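Glutathione s-transferase protein (Ralstonia solanacearum, PDB 3TOU) binds glutathione and probably catalyses its conjugation to electrophilic substrates. Local coordinates at residues C164-L169 against A186-R191; A106-V111 against E123-R128. One frame throughout, in Å; residues are numbered along the deposited sequence.

Both contacts join helices of the C-terminal domain, but in different surroundings. Interaction 1 is core packing: residues 164-169 of helix 157-172 meet residues 186-191 of helix 183-193 through four buried side chains, away from the glutathione sites. Interaction 2, between helices 86-114 and 123-144, lies farther from the centre of the chain and is only partly buried. It combines sparse apolar packing with a water bridge and reaches the second subunit. Their centres lie about 21 Å apart, yet they meet through Tyr168, whose ring packs on Ala106. Helix 123-144 links them further: it supplies residues 123-128 and also packs against Leu166 and Phe188.

Interaction 1: residues C164-L169 against A186-R191; sequences CALAYL and AAFYTR. With ACT (acetate ion), chain D.
Leu166 is the main bump of this contact, pushed from helix 157-172 into the notch between the Phe188 and Tyr189 side chains of helix 183-193. It is directed toward the other segment, and with its CG anti to the carbonyl carbon (chi1 -59°) its methyl makes the touch, Leu166 CD1 settling 4.1 Å from Phe188 CD2. The same methyl also lies 4.1 Å from Tyr189 CB, at the base of the notch. Tyr189 returns the fit: its side chain runs past Leu166 in the opposite direction, so that Tyr189 CD1 comes 4.1 Å from Leu166 CB. Its CG is anti to the backbone N (chi1 -174°), which carries the ring onward to Ala167. There the small residue provides a shallow hollow, with Ala167 CB 3.9 Å from Tyr189 CE1 and 3.3 Å from Tyr189 OH. No hydrogen bond crosses between the segments; shape does the work, and the long Leu166 and Tyr189 side chains span the axes of the two segments, which approach to 10.6 Å and lie at 100°. Neighbouring helices complete the packing: Leu137 of helix 123-144 and Trp178 of helix 178-181 also touch Leu166. Behind helix 157-172, Tyr168 points away from this contact and packs on Leu103 of helix 86-114. Its hydroxyl donates a short 2.5 Å hydrogen bond from Tyr168 OH to acetate OXT, which lies near the plane of the ring at its edge. The acetate, probably from the crystallisation liquor, is also held by Arg172 NE. Nearly perpendicular helices locked by a leucine, an alanine and two aromatic rings thus form part of the core of the all-helical C-terminal domain of the glutathione S-transferase fold, in which helix 157-172 is largely surrounded by other helices.

Interaction 2: residues A106-V111 against E123-R128; sequences AVALRV and ESWITR. With GSH (glutathione), chain E.
Leu109 and Ile126 meet where the CA atoms of the two segments come nearest, with Leu109 CD2 3.7 Å from Ile126 O and 3.9 Å from the methyl Ile126 CG2. The leucine therefore rests as much on the backbone of helix 123-144 as on a side chain. Beside this pair, Trp125 has its CG anti to the backbone N (chi1 -179°), which carries the indole across to Ala108, with Trp125 NE1 4.3 Å from Ala108 CB. The small alanine meets the ring obliquely. A water joins the same two residues: it donates to Ala108 O at 2.6 Å and accepts from Trp125 NE1 at 2.9 Å, tying the indole N-H to the backbone of helix 86-114 through one solvent molecule. Trp125 also packs on Val111 of the second subunit.

Arg128 leads the other way, extended from CG to NE, to a glutathione held chiefly by the second subunit. The edge of the Arg128 guanidinium grips one oxygen of the glycine carboxylate: Arg128 NE and Arg128 NH2 each donate to glutathione O32 at 2.8 Å, with N-H...O angles of 148° and 142°. Arg128 NH2 also bonds to Val35 O of the second subunit, and Lys132 NZ binds the same glutathione. Apolar packing and one water thus join the two segments, while Arg128 and Lys132 of helix 123-144 turn to a glutathione at the subunit boundary, where positive charge from this subunit probably helps to neutralise the carboxylate of its partner's glutathione.

Interaction 1: residues C164-L169 against A186-R191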
ATOM      1  N   CYS A 164      -2.594   1.956  14.860  1.00 11.82           N
ATOM      2  CA  CYS A 164      -3.460   2.804  14.041  1.00 13.45           C
ATOM      3  C   CYS A 164      -4.657   2.022  13.481  1.00 10.90           C
ATOM      4  O   CYS A 164      -5.778   2.547  13.427  1.00 12.21           O
ATOM      5  CB  CYS A 164      -2.667   3.430  12.903  1.00 11.09           C
ATOM      6  SG  CYS A 164      -1.496   4.686  13.476  1.00 15.15           S
ATOM      7  N   ALA A 165      -4.414   0.781  13.070  1.00 10.78           N
ATOM      8  CA  ALA A 165      -5.497  -0.097  12.594  1.00 11.49           C
ATOM      9  C   ALA A 165      -6.545  -0.415  13.668  1.00 12.53           C
ATOM     10  O   ALA A 165      -7.743  -0.306  13.408  1.00 12.26           O
ATOM     11  CB  ALA A 165      -4.942  -1.387  11.995  1.00 10.13           C
ATOM     12  N   LEU A 166      -6.100  -0.808  14.864  1.00 12.27           N
ATOM     13  CA  LEU A 166      -7.042  -1.101  15.953  1.00 12.08           C
ATOM     14  C   LEU A 166      -7.829   0.148  16.340  1.00 14.12           C
ATOM     15  O   LEU A 166      -9.048   0.085  16.512  1.00 12.65           O
ATOM     16  CB  LEU A 166      -6.319  -1.675  17.181  1.00 11.98           C
ATOM     17  CG  LEU A 166      -5.548  -2.976  16.932  1.00 12.86           C
ATOM     18  CD1 LEU A 166      -4.797  -3.412  18.175  1.00 13.46           C
ATOM     19  CD2 LEU A 166      -6.460  -4.082  16.464  1.00 13.32           C
ATOM     20  N   ALA A 167      -7.132   1.284  16.437  1.00 12.28           N
ATOM     21  CA  ALA A 167      -7.781   2.571  16.740  1.00 13.47           C
ATOM     22  C   ALA A 167      -8.798   2.957  15.677  1.00 15.87           C
ATOM     23  O   ALA A 167      -9.841   3.530  15.985  1.00 13.40           O
ATOM     24  CB  ALA A 167      -6.752   3.673  16.853  1.00 13.14           C
ATOM     25  N   TYR A 168      -8.485   2.653  14.422  1.00 13.50           N
ATOM     26  CA  TYR A 168      -9.397   2.958  13.335  1.00 12.90           C
ATOM     27  C   TYR A 168     -10.680   2.125  13.414  1.00 13.05           C
ATOM     28  O   TYR A 168     -11.770   2.633  13.129  1.00 15.35           O
ATOM     29  CB  TYR A 168      -8.712   2.831  11.972  1.00 14.70           C
ATOM     30  CG  TYR A 168      -9.583   3.331  10.844  1.00 13.73           C
ATOM     31  CD1 TYR A 168      -9.848   4.693  10.700  1.00 11.12           C
ATOM     32  CD2 TYR A 168     -10.177   2.439   9.951  1.00 13.56           C
ATOM     33  CE1 TYR A 168     -10.678   5.155   9.678  1.00 11.61           C
ATOM     34  CE2 TYR A 168     -10.993   2.887   8.929  1.00 15.69           C
ATOM     35  CZ  TYR A 168     -11.241   4.241   8.797  1.00 15.73           C
ATOM     36  OH  TYR A 168     -12.066   4.667   7.764  1.00 16.71           O
ATOM     37  N   LEU A 169     -10.553   0.858  13.809  1.00 13.27           N
ATOM     38  CA  LEU A 169     -11.734   0.034  14.079  1.00 14.27           C
ATOM     39  C   LEU A 169     -12.599   0.629  15.200  1.00 14.86           C
ATOM     40  O   LEU A 169     -13.816   0.688  15.061  1.00 15.55           O
ATOM     41  CB  LEU A 169     -11.344  -1.410  14.410  1.00 12.28           C
ATOM     42  CG  LEU A 169     -10.734  -2.217  13.258  1.00 13.95           C
ATOM     43  CD1 LEU A 169     -10.426  -3.639  13.752  1.00 14.44           C
ATOM     44  CD2 LEU A 169     -11.692  -2.250  12.041  1.00 14.98           C
ATOM     45  N   ALA A 186      -6.067  -6.498  22.916  1.00 16.46           N
ATOM     46  CA  ALA A 186      -6.628  -5.557  23.879  1.00 14.37           C
ATOM     47  C   ALA A 186      -5.541  -4.979  24.780  1.00 15.14           C
ATOM     48  O   ALA A 186      -5.481  -3.766  24.977  1.00 18.25           O
ATOM     49  CB  ALA A 186      -7.748  -6.220  24.722  1.00 17.09           C
ATOM     50  N   ALA A 187      -4.687  -5.854  25.305  1.00 17.60           N
ATOM     51  CA  ALA A 187      -3.569  -5.478  26.165  1.00 20.49           C
ATOM     52  C   ALA A 187      -2.537  -4.637  25.411  1.00 21.35           C
ATOM     53  O   ALA A 187      -2.051  -3.625  25.931  1.00 17.48           O
ATOM     54  CB  ALA A 187      -2.909  -6.721  26.754  1.00 22.26           C
ATOM     55  N   PHE A 188      -2.221  -5.062  24.185  1.00 17.49           N
ATOM     56  CA  PHE A 188      -1.303  -4.329  23.317  1.00 16.85           C
ATOM     57  C   PHE A 188      -1.769  -2.888  23.123  1.00 17.06           C
ATOM     58  O   PHE A 188      -0.973  -1.936  23.236  1.00 17.74           O
ATOM     59  CB  PHE A 188      -1.193  -5.023  21.956  1.00 17.46           C
ATOM     60  CG  PHE A 188      -0.451  -4.217  20.920  1.00 18.78           C
ATOM     61  CD1 PHE A 188       0.942  -4.281  20.832  1.00 19.75           C
ATOM     62  CD2 PHE A 188      -1.150  -3.386  20.034  1.00 18.22           C
ATOM     63  CE1 PHE A 188       1.629  -3.531  19.872  1.00 22.85           C
ATOM     64  CE2 PHE A 188      -0.468  -2.614  19.078  1.00 13.15           C
ATOM     65  CZ  PHE A 188       0.920  -2.698  18.997  1.00 16.51           C
ATOM     66  N   TYR A 189      -3.052  -2.733  22.817  1.00 15.85           N
ATOM     67  CA  TYR A 189      -3.583  -1.422  22.506  1.00 16.00           C
ATOM     68  C   TYR A 189      -3.616  -0.523  23.737  1.00 19.08           C
ATOM     69  O   TYR A 189      -3.308   0.659  23.635  1.00 19.23           O
ATOM     70  CB  TYR A 189      -4.954  -1.520  21.850  1.00 16.78           C
ATOM     71  CG  TYR A 189      -5.457  -0.180  21.401  1.00 17.56           C
ATOM     72  CD1 TYR A 189      -4.858   0.478  20.326  1.00 18.21           C
ATOM     73  CD2 TYR A 189      -6.510   0.452  22.072  1.00 17.63           C
ATOM     74  CE1 TYR A 189      -5.309   1.722  19.912  1.00 20.71           C
ATOM     75  CE2 TYR A 189      -6.963   1.706  21.677  1.00 19.06           C
ATOM     76  CZ  TYR A 189      -6.367   2.327  20.584  1.00 21.36           C
ATOM     77  OH  TYR A 189      -6.794   3.557  20.179  1.00 18.96           O
ATOM     78  N   THR A 190      -3.949  -1.095  24.899  1.00 19.42           N
ATOM     79  CA  THR A 190      -3.881  -0.367  26.174  1.00 19.43           C
ATOM     80  C   THR A 190      -2.476   0.221  26.399  1.00 20.77           C
ATOM     81  O   THR A 190      -2.340   1.361  26.856  1.00 21.77           O
ATOM     82  CB  THR A 190      -4.334  -1.298  27.357  1.00 24.00           C
ATOM     83  OG1 THR A 190      -5.736  -1.576  27.228  1.00 26.58           O
ATOM     84  CG2 THR A 190      -4.077  -0.660  28.727  1.00 30.44           C
ATOM     85  N   ARG A 191      -1.443  -0.542  26.042  1.00 17.47           N
ATOM     86  CA  ARG A 191      -0.053  -0.078  26.168  1.00 18.61           C
ATOM     87  C   ARG A 191       0.326   1.006  25.154  1.00 22.80           C
ATOM     88  O   ARG A 191       1.067   1.934  25.490  1.00 28.08           O
ATOM     89  CB  ARG A 191       0.928  -1.234  26.034  1.00 19.24           C
ATOM     90  CG  ARG A 191       0.856  -2.277  27.156  1.00 19.09           C
ATOM     91  CD  ARG A 191       2.055  -3.225  27.114  1.00 22.03           C
ATOM     92  NE  ARG A 191       2.172  -4.019  25.884  1.00 23.39           N
ATOM     93  CZ  ARG A 191       1.516  -5.157  25.637  1.00 26.62           C
ATOM     94  NH1 ARG A 191       0.656  -5.644  26.520  1.00 20.96           N
ATOM     95  NH2 ARG A 191       1.705  -5.812  24.491  1.00 19.62           N
TER
HETATM   96  C   ACT D 228     -12.231   7.899   7.060  1.00 24.58           C
HETATM   97  O   ACT D 228     -12.831   8.971   6.851  1.00 25.47           O
HETATM   98  OXT ACT D 228     -12.764   7.116   7.870  1.00 21.74           O
HETATM   99  CH3 ACT D 228     -10.942   7.576   6.378  1.00 25.49           C

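Interaction 2: residues A106-V111 against E123-R128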
ATOM      1  N   ALA A 106     -11.178  -1.806   6.030  1.00 11.62           N
ATOM      2  CA  ALA A 106     -12.053  -0.916   6.814  1.00 12.37           C
ATOM      3  C   ALA A 106     -12.393   0.370   6.055  1.00 14.98           C
ATOM      4  O   ALA A 106     -13.541   0.841   6.084  1.00 13.59           O
ATOM      5  CB  ALA A 106     -11.423  -0.593   8.159  1.00 14.09           C
ATOM      6  N   VAL A 107     -11.400   0.929   5.366  1.00 11.72           N
ATOM      7  CA  VAL A 107     -11.609   2.117   4.533  1.00 15.98           C
ATOM      8  C   VAL A 107     -12.524   1.814   3.345  1.00 14.85           C
ATOM      9  O   VAL A 107     -13.377   2.647   3.002  1.00 14.36           O
ATOM     10  CB  VAL A 107     -10.256   2.764   4.068  1.00 13.68           C
ATOM     11  CG1 VAL A 107     -10.470   3.774   2.940  1.00 16.82           C
ATOM     12  CG2 VAL A 107      -9.553   3.414   5.252  1.00 13.12           C
ATOM     13  N   ALA A 108     -12.379   0.628   2.734  1.00 11.82           N
ATOM     14  CA  ALA A 108     -13.330   0.195   1.681  1.00 11.90           C
ATOM     15  C   ALA A 108     -14.783   0.226   2.192  1.00 14.04           C
ATOM     16  O   ALA A 108     -15.703   0.609   1.457  1.00 14.78           O
ATOM     17  CB  ALA A 108     -12.981  -1.199   1.168  1.00 14.79           C
ATOM     18  N   LEU A 109     -14.979  -0.187   3.447  1.00 14.68           N
ATOM     19  CA  LEU A 109     -16.312  -0.116   4.090  1.00 14.20           C
ATOM     20  C   LEU A 109     -16.797   1.316   4.260  1.00 15.86           C
ATOM     21  O   LEU A 109     -17.982   1.594   4.047  1.00 18.63           O
ATOM     22  CB  LEU A 109     -16.329  -0.866   5.435  1.00 14.16           C
ATOM     23  CG  LEU A 109     -16.205  -2.387   5.331  1.00 15.09           C
ATOM     24  CD1 LEU A 109     -15.847  -2.994   6.687  1.00 19.26           C
ATOM     25  CD2 LEU A 109     -17.477  -3.024   4.789  1.00 16.05           C
ATOM     26  N   ARG A 110     -15.894   2.227   4.627  1.00 15.01           N
ATOM     27  CA  ARG A 110     -16.242   3.649   4.771  1.00 16.17           C
ATOM     28  C   ARG A 110     -16.656   4.228   3.406  1.00 19.54           C
ATOM     29  O   ARG A 110     -17.619   4.996   3.307  1.00 19.74           O
ATOM     30  CB  ARG A 110     -15.071   4.437   5.388  1.00 17.41           C
ATOM     31  CG  ARG A 110     -15.208   5.976   5.405  1.00 18.55           C
ATOM     32  CD  ARG A 110     -16.212   6.478   6.444  1.00 22.52           C
ATOM     33  NE  ARG A 110     -16.281   7.938   6.399  1.00 25.77           N
ATOM     34  CZ  ARG A 110     -17.095   8.698   7.129  1.00 32.79           C
ATOM     35  NH1 ARG A 110     -17.933   8.158   8.009  1.00 30.08           N
ATOM     36  NH2 ARG A 110     -17.060  10.018   6.979  1.00 29.72           N
ATOM     37  N   VAL A 111     -15.941   3.821   2.356  1.00 14.22           N
ATOM     38  CA  VAL A 111     -16.238   4.257   0.976  1.00 15.64           C
ATOM     39  C   VAL A 111     -17.577   3.702   0.508  1.00 17.75           C
ATOM     40  O   VAL A 111     -18.358   4.407  -0.117  1.00 17.33           O
ATOM     41  CB  VAL A 111     -15.084   3.867   0.011  1.00 17.31           C
ATOM     42  CG1 VAL A 111     -15.504   3.935  -1.457  1.00 23.73           C
ATOM     43  CG2 VAL A 111     -13.875   4.752   0.280  1.00 16.32           C
ATOM     44  N   GLU A 123     -24.029  -6.060  -0.514  1.00 23.51           N
ATOM     45  CA  GLU A 123     -23.872  -6.830   0.723  1.00 22.70           C
ATOM     46  C   GLU A 123     -22.721  -7.839   0.635  1.00 21.95           C
ATOM     47  O   GLU A 123     -22.037  -8.078   1.629  1.00 23.39           O
ATOM     48  CB  GLU A 123     -25.197  -7.500   1.129  1.00 26.93           C
ATOM     49  CG  GLU A 123     -26.309  -6.482   1.424  1.00 35.86           C
ATOM     50  CD  GLU A 123     -27.455  -7.036   2.265  1.00 52.09           C
ATOM     51  OE1 GLU A 123     -27.694  -8.267   2.244  1.00 50.58           O
ATOM     52  OE2 GLU A 123     -28.122  -6.224   2.946  1.00 52.15           O
ATOM     53  N   SER A 124     -22.498  -8.404  -0.554  1.00 21.80           N
ATOM     54  CA  SER A 124     -21.370  -9.314  -0.777  1.00 21.60           C
ATOM     55  C   SER A 124     -20.007  -8.615  -0.623  1.00 24.25           C
ATOM     56  O   SER A 124     -19.065  -9.184  -0.068  1.00 21.66           O
ATOM     57  CB  SER A 124     -21.470  -9.987  -2.146  1.00 25.48           C
ATOM     58  OG  SER A 124     -21.500  -9.028  -3.190  1.00 32.31           O
ATOM     59  N   TRP A 125     -19.911  -7.377  -1.093  1.00 22.94           N
ATOM     60  CA  TRP A 125     -18.665  -6.608  -0.953  1.00 18.67           C
ATOM     61  C   TRP A 125     -18.393  -6.252   0.506  1.00 18.98           C
ATOM     62  O   TRP A 125     -17.234  -6.316   0.974  1.00 18.26           O
ATOM     63  CB  TRP A 125     -18.727  -5.354  -1.818  1.00 19.75           C
ATOM     64  CG  TRP A 125     -17.497  -4.484  -1.782  1.00 17.36           C
ATOM     65  CD1 TRP A 125     -17.374  -3.278  -1.157  1.00 21.59           C
ATOM     66  CD2 TRP A 125     -16.235  -4.740  -2.409  1.00 14.89           C
ATOM     67  NE1 TRP A 125     -16.116  -2.766  -1.352  1.00 20.38           N
ATOM     68  CE2 TRP A 125     -15.395  -3.641  -2.118  1.00 15.55           C
ATOM     69  CE3 TRP A 125     -15.726  -5.793  -3.182  1.00 22.53           C
ATOM     70  CZ2 TRP A 125     -14.075  -3.565  -2.572  1.00 17.49           C
ATOM     71  CZ3 TRP A 125     -14.415  -5.711  -3.635  1.00 21.81           C
ATOM     72  CH2 TRP A 125     -13.608  -4.606  -3.332  1.00 18.26           C
ATOM     73  N   ILE A 126     -19.468  -5.902   1.211  1.00 16.84           N
ATOM     74  CA  ILE A 126     -19.421  -5.563   2.639  1.00 19.18           C
ATOM     75  C   ILE A 126     -18.942  -6.777   3.453  1.00 19.20           C
ATOM     76  O   ILE A 126     -18.062  -6.645   4.302  1.00 17.14           O
ATOM     77  CB  ILE A 126     -20.794  -5.020   3.140  1.00 20.28           C
ATOM     78  CG1 ILE A 126     -21.063  -3.629   2.554  1.00 22.83           C
ATOM     79  CG2 ILE A 126     -20.842  -4.911   4.655  1.00 18.82           C
ATOM     80  CD1 ILE A 126     -22.543  -3.215   2.616  1.00 21.78           C
ATOM     81  N   THR A 127     -19.507  -7.947   3.153  1.00 19.63           N
ATOM     82  CA  THR A 127     -19.138  -9.215   3.778  1.00 17.89           C
ATOM     83  C   THR A 127     -17.660  -9.546   3.541  1.00 17.78           C
ATOM     84  O   THR A 127     -16.952  -9.959   4.465  1.00 18.97           O
ATOM     85  CB  THR A 127     -20.057 -10.356   3.257  1.00 22.96           C
ATOM     86  OG1 THR A 127     -21.415 -10.017   3.570  1.00 22.53           O
ATOM     87  CG2 THR A 127     -19.714 -11.695   3.890  1.00 25.81           C
ATOM     88  N   ARG A 128     -17.219  -9.343   2.303  1.00 17.67           N
ATOM     89  CA  ARG A 128     -15.844  -9.628   1.904  1.00 16.36           C
ATOM     90  C   ARG A 128     -14.847  -8.791   2.712  1.00 15.98           C
ATOM     91  O   ARG A 128     -13.841  -9.326   3.211  1.00 15.04           O
ATOM     92  CB  ARG A 128     -15.671  -9.377   0.415  1.00 15.74           C
ATOM     93  CG  ARG A 128     -14.269  -9.590  -0.079  1.00 16.55           C
ATOM     94  CD  ARG A 128     -14.183  -9.297  -1.560  1.00 21.29           C
ATOM     95  NE  ARG A 128     -13.102 -10.085  -2.116  1.00 31.41           N
ATOM     96  CZ  ARG A 128     -13.234 -11.315  -2.607  1.00 23.67           C
ATOM     97  NH1 ARG A 128     -14.420 -11.903  -2.686  1.00 29.67           N
ATOM     98  NH2 ARG A 128     -12.166 -11.933  -3.062  1.00 24.80           N
TER
HETATM   99  N1  GSH E 227      -1.539  -4.294  -1.909  1.00 16.42           N
HETATM  100  CA1 GSH E 227      -1.596  -5.594  -2.592  1.00 16.07           C
HETATM  101  C1  GSH E 227      -0.276  -5.867  -3.278  1.00 18.58           C
HETATM  102  O11 GSH E 227       0.454  -4.917  -3.645  1.00 16.21           O
HETATM  103  O12 GSH E 227       0.144  -7.039  -3.474  1.00 13.96           O
HETATM  104  CB1 GSH E 227      -2.773  -5.622  -3.580  1.00 15.54           C
HETATM  105  CG1 GSH E 227      -2.968  -7.058  -4.074  1.00 16.13           C
HETATM  106  CD1 GSH E 227      -4.341  -7.261  -4.684  1.00 16.82           C
HETATM  107  OE1 GSH E 227      -5.366  -6.393  -4.329  1.00 19.69           O
HETATM  108  N2  GSH E 227      -4.510  -8.271  -5.547  1.00 16.04           N
HETATM  109  CA2 GSH E 227      -5.820  -8.624  -6.096  1.00 16.68           C
HETATM  110  C2  GSH E 227      -6.602  -9.387  -5.086  1.00 17.76           C
HETATM  111  O2  GSH E 227      -5.953 -10.488  -4.545  1.00 16.79           O
HETATM  112  CB2 GSH E 227      -5.665  -9.566  -7.290  1.00 19.17           C
HETATM  113  SG2 GSH E 227      -4.998  -8.632  -8.680  1.00 22.88           S
HETATM  114  N3  GSH E 227      -7.854  -9.016  -4.772  1.00 16.79           N
HETATM  115  CA3 GSH E 227      -8.702  -9.928  -4.020  1.00 18.85           C
HETATM  116  C3  GSH E 227      -9.473  -9.271  -2.911  1.00 21.95           C
HETATM  117  O31 GSH E 227      -9.263  -8.087  -2.618  1.00 19.56           O
HETATM  118  O32 GSH E 227     -10.340  -9.913  -2.291  1.00 23.09           O
HETATM  119  O   HOH W   1     -15.681   0.113  -1.083  1.00 21.37           O